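Local coordinates for protein prephenate dehydratase:Amino acid-binding ACT (PDB 6VH5) that probably catalyses the conversion of prephenate to phenylpyruvate in phenylalanine biosynthesis and binds phenylalanine in its ACT domain, at residues Ala206-Thr217 with Glu266-Val274. Numbering follows the deposited sequence.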
loop_
_atom_site.group_PDB
_atom_site.type_symbol
_atom_site.label_atom_id
_atom_site.label_comp_id
_atom_site.label_asym_id
_atom_site.label_seq_id
_atom_site.Cartn_x
_atom_site.Cartn_y
_atom_site.Cartn_z
ATOM N N ALA A 206 -12.939 1.368 24.132
ATOM C CA ALA A 206 -14.132 0.579 24.381
ATOM C C ALA A 206 -14.044 -0.025 25.773
ATOM O O ALA A 206 -12.953 -0.249 26.305
ATOM C CB ALA A 206 -14.287 -0.516 23.327
ATOM N N ALA A 207 -15.204 -0.245 26.386
ATOM C CA ALA A 207 -15.220 -0.816 27.725
ATOM C C ALA A 207 -14.744 -2.266 27.696
ATOM O O ALA A 207 -14.928 -2.983 26.709
ATOM C CB ALA A 207 -16.618 -0.736 28.333
ATOM N N ARG A 208 -14.110 -2.685 28.793
ATOM C CA ARG A 208 -13.588 -4.044 28.914
ATOM C C ARG A 208 -14.710 -5.068 28.773
ATOM O O ARG A 208 -15.738 -4.949 29.449
ATOM C CB ARG A 208 -12.871 -4.209 30.253
ATOM C CG ARG A 208 -12.336 -5.622 30.520
ATOM C CD ARG A 208 -11.547 -5.600 31.808
ATOM N NE ARG A 208 -12.373 -5.385 32.991
ATOM C CZ ARG A 208 -12.408 -4.232 33.655
ATOM N NH1 ARG A 208 -11.668 -3.216 33.240
ATOM N NH2 ARG A 208 -13.168 -4.096 34.729
ATOM N N PRO A 209 -14.535 -6.094 27.946
ATOM C CA PRO A 209 -15.611 -7.075 27.738
ATOM C C PRO A 209 -15.931 -7.904 28.978
ATOM O O PRO A 209 -15.040 -8.330 29.721
ATOM C CB PRO A 209 -15.057 -7.959 26.610
ATOM C CG PRO A 209 -13.591 -7.845 26.757
ATOM C CD PRO A 209 -13.342 -6.418 27.140
ATOM N N GLU A 210 -17.229 -8.110 29.205
ATOM C CA GLU A 210 -17.732 -8.981 30.258
ATOM C C GLU A 210 -18.375 -10.259 29.742
ATOM O O GLU A 210 -18.360 -11.268 30.449
ATOM C CB GLU A 210 -18.762 -8.228 31.109
ATOM C CG GLU A 210 -18.326 -6.831 31.516
ATOM C CD GLU A 210 -18.218 -6.677 33.014
ATOM O OE1 GLU A 210 -18.300 -5.532 33.507
ATOM O OE2 GLU A 210 -18.054 -7.708 33.698
ATOM N N ASN A 211 -18.917 -10.254 28.525
ATOM C CA ASN A 211 -19.605 -11.413 27.967
ATOM C C ASN A 211 -19.076 -11.744 26.581
ATOM O O ASN A 211 -19.832 -11.854 25.613
ATOM C CB ASN A 211 -21.112 -11.174 27.929
ATOM N N ASP A 212 -17.756 -11.919 26.475
ATOM C CA ASP A 212 -17.124 -12.400 25.244
ATOM C C ASP A 212 -17.380 -11.448 24.073
ATOM O O ASP A 212 -17.586 -11.870 22.933
ATOM C CB ASP A 212 -17.577 -13.823 24.907
ATOM N N GLU A 213 -17.376 -10.149 24.354
ATOM C CA GLU A 213 -17.471 -9.159 23.292
ATOM C C GLU A 213 -16.136 -9.057 22.565
ATOM O O GLU A 213 -15.072 -9.294 23.142
ATOM C CB GLU A 213 -17.861 -7.788 23.856
ATOM C CG GLU A 213 -19.222 -7.729 24.557
ATOM C CD GLU A 213 -19.193 -8.260 25.988
ATOM O OE1 GLU A 213 -20.243 -8.218 26.663
ATOM O OE2 GLU A 213 -18.126 -8.721 26.442
ATOM N N ARG A 214 -16.195 -8.694 21.289
ATOM C CA ARG A 214 -14.992 -8.613 20.470
ATOM C C ARG A 214 -14.352 -7.240 20.651
ATOM O O ARG A 214 -15.002 -6.210 20.442
ATOM C CB ARG A 214 -15.317 -8.891 19.002
ATOM N N ILE A 215 -13.086 -7.231 21.058
ATOM C CA ILE A 215 -12.323 -6.014 21.286
ATOM C C ILE A 215 -10.973 -6.155 20.593
ATOM O O ILE A 215 -10.340 -7.216 20.654
ATOM C CB ILE A 215 -12.129 -5.747 22.791
ATOM C CG1 ILE A 215 -13.480 -5.723 23.511
ATOM C CG2 ILE A 215 -11.361 -4.455 23.011
ATOM C CD1 ILE A 215 -14.300 -4.502 23.223
ATOM N N VAL A 216 -10.528 -5.086 19.938
ATOM C CA VAL A 216 -9.238 -5.068 19.257
ATOM C C VAL A 216 -8.372 -3.992 19.889
ATOM O O VAL A 216 -8.844 -2.884 20.163
ATOM C CB VAL A 216 -9.381 -4.819 17.744
ATOM C CG1 VAL A 216 -8.008 -4.795 17.082
ATOM C CG2 VAL A 216 -10.285 -5.877 17.123
ATOM N N THR A 217 -7.112 -4.324 20.135
ATOM C CA THR A 217 -6.124 -3.352 20.569
ATOM C C THR A 217 -5.038 -3.291 19.512
ATOM O O THR A 217 -4.497 -4.326 19.111
ATOM C CB THR A 217 -5.539 -3.697 21.949
ATOM O OG1 THR A 217 -6.550 -3.512 22.947
ATOM C CG2 THR A 217 -4.363 -2.778 22.278
ATOM N N GLU A 266 -6.547 -9.375 19.662
ATOM C CA GLU A 266 -7.924 -9.505 20.132
ATOM C C GLU A 266 -7.875 -9.583 21.653
ATOM O O GLU A 266 -7.491 -10.605 22.226
ATOM C CB GLU A 266 -8.588 -10.719 19.490
ATOM C CG GLU A 266 -8.666 -10.571 17.966
ATOM C CD GLU A 266 -9.301 -11.750 17.243
ATOM O OE1 GLU A 266 -9.128 -12.916 17.674
ATOM O OE2 GLU A 266 -9.987 -11.494 16.230
ATOM N N GLY A 267 -8.211 -8.485 22.299
ATOM C CA GLY A 267 -8.139 -8.356 23.735
ATOM C C GLY A 267 -8.184 -6.901 24.139
ATOM O O GLY A 267 -7.977 -5.989 23.334
ATOM N N HIS A 268 -8.499 -6.688 25.414
ATOM C CA HIS A 268 -8.578 -5.407 26.087
ATOM C C HIS A 268 -7.432 -5.264 27.086
ATOM O O HIS A 268 -7.098 -6.233 27.775
ATOM C CB HIS A 268 -9.918 -5.274 26.814
ATOM C CG HIS A 268 -10.199 -3.892 27.310
ATOM N ND1 HIS A 268 -9.551 -3.345 28.395
ATOM C CD2 HIS A 268 -11.043 -2.938 26.852
ATOM C CE1 HIS A 268 -9.997 -2.117 28.594
ATOM N NE2 HIS A 268 -10.905 -1.850 27.673
ATOM N N PRO A 269 -6.806 -4.087 27.179
ATOM C CA PRO A 269 -5.619 -3.945 28.050
ATOM C C PRO A 269 -5.868 -4.221 29.529
ATOM O O PRO A 269 -4.903 -4.461 30.269
ATOM C CB PRO A 269 -5.198 -2.483 27.828
ATOM C CG PRO A 269 -5.741 -2.136 26.486
ATOM C CD PRO A 269 -7.048 -2.874 26.378
ATOM N N GLU A 270 -7.115 -4.158 29.993
ATOM C CA GLU A 270 -7.440 -4.446 31.382
ATOM C C GLU A 270 -7.698 -5.927 31.660
ATOM O O GLU A 270 -7.767 -6.316 32.832
ATOM C CB GLU A 270 -8.639 -3.595 31.802
ATOM C CG GLU A 270 -8.208 -2.233 32.342
ATOM C CD GLU A 270 -9.200 -1.126 32.058
ATOM O OE1 GLU A 270 -10.421 -1.369 32.149
ATOM O OE2 GLU A 270 -8.744 -0.014 31.720
ATOM N N GLU A 271 -7.839 -6.763 30.635
ATOM C CA GLU A 271 -7.912 -8.199 30.880
ATOM C C GLU A 271 -6.568 -8.692 31.386
ATOM O O GLU A 271 -5.520 -8.324 30.850
ATOM C CB GLU A 271 -8.299 -8.965 29.612
ATOM C CG GLU A 271 -9.779 -8.889 29.263
ATOM C CD GLU A 271 -10.096 -9.477 27.895
ATOM O OE1 GLU A 271 -10.147 -10.723 27.771
ATOM O OE2 GLU A 271 -10.281 -8.689 26.947
ATOM N N ARG A 272 -6.610 -9.577 32.386
ATOM C CA ARG A 272 -5.374 -10.028 33.017
ATOM C C ARG A 272 -4.414 -10.614 31.994
ATOM O O ARG A 272 -3.216 -10.302 32.005
ATOM C CB ARG A 272 -5.682 -11.057 34.098
ATOM C CG ARG A 272 -4.472 -11.419 34.925
ATOM C CD ARG A 272 -3.770 -10.156 35.404
ATOM N NE ARG A 272 -2.746 -10.423 36.411
ATOM C CZ ARG A 272 -1.796 -9.554 36.752
ATOM N NH1 ARG A 272 -1.739 -8.370 36.150
ATOM N NH2 ARG A 272 -0.898 -9.870 37.679
ATOM N N SER A 273 -4.933 -11.450 31.088
ATOM C CA SER A 273 -4.079 -12.106 30.107
ATOM C C SER A 273 -3.375 -11.096 29.213
ATOM O O SER A 273 -2.161 -11.196 28.991
ATOM C CB SER A 273 -4.907 -13.086 29.286
ATOM O OG SER A 273 -5.123 -14.277 30.034
ATOM N N VAL A 274 -4.103 -10.081 28.742
ATOM C CA VAL A 274 -3.486 -9.061 27.908
ATOM C C VAL A 274 -2.525 -8.219 28.730
ATOM O O VAL A 274 -1.414 -7.896 28.288
ATOM C CB VAL A 274 -4.576 -8.204 27.238
ATOM C CG1 VAL A 274 -3.946 -7.140 26.355
ATOM C CG2 VAL A 274 -5.518 -9.099 26.421
#
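H268 lies with one ring face under the backbone of R208, whose CA makes a CH-pi contact 3.6 Å from the ring centroid, and it illustrates how an imidazole can join a loop to a turn: one ring nitrogen reaches across to the loop while the other is held by the turn that carries it. At one edge H268 NE2 donates to A206 O (2.9 Å), the acceptor almost exactly in the ring plane though the bond is bent to 135°. H268 ND1 accepts the backbone N of E270 at 3.0 Å in a nearly straight bond. Together the two in-plane bonds fix the rotation of the ring, consistent with a neutral imidazole protonated at NE2. With CG anti to the backbone N (chi1 -169°), the ring lies against 206-208, and H268 CB meets P209 CD at 3.6 Å. The R208 side chain, bent at chi3, crosses that of E270 at about a right angle, and E270 OE1 forms a salt bridge with R208 NH1 at the guanidinium edge.

One residue before the histidine, G267 is held at both backbone polar atoms: G267 N donates to I215 O (3.0 Å), and G267 O accepts T217 OG1 (2.9 Å). The type I turn H268-E271, closed by E271 N to H268 O, positions the ring; E271 OE2 accepts H268 N and also touches P209 CG.

V216 and E266 form a non-hydrogen-bonded antiparallel pair where strands 215-224 and 258-266 meet in the ACT sheet; I215, T217 and H268 pack on V293 of strand 286-295, and the turn leads into helix 272-283.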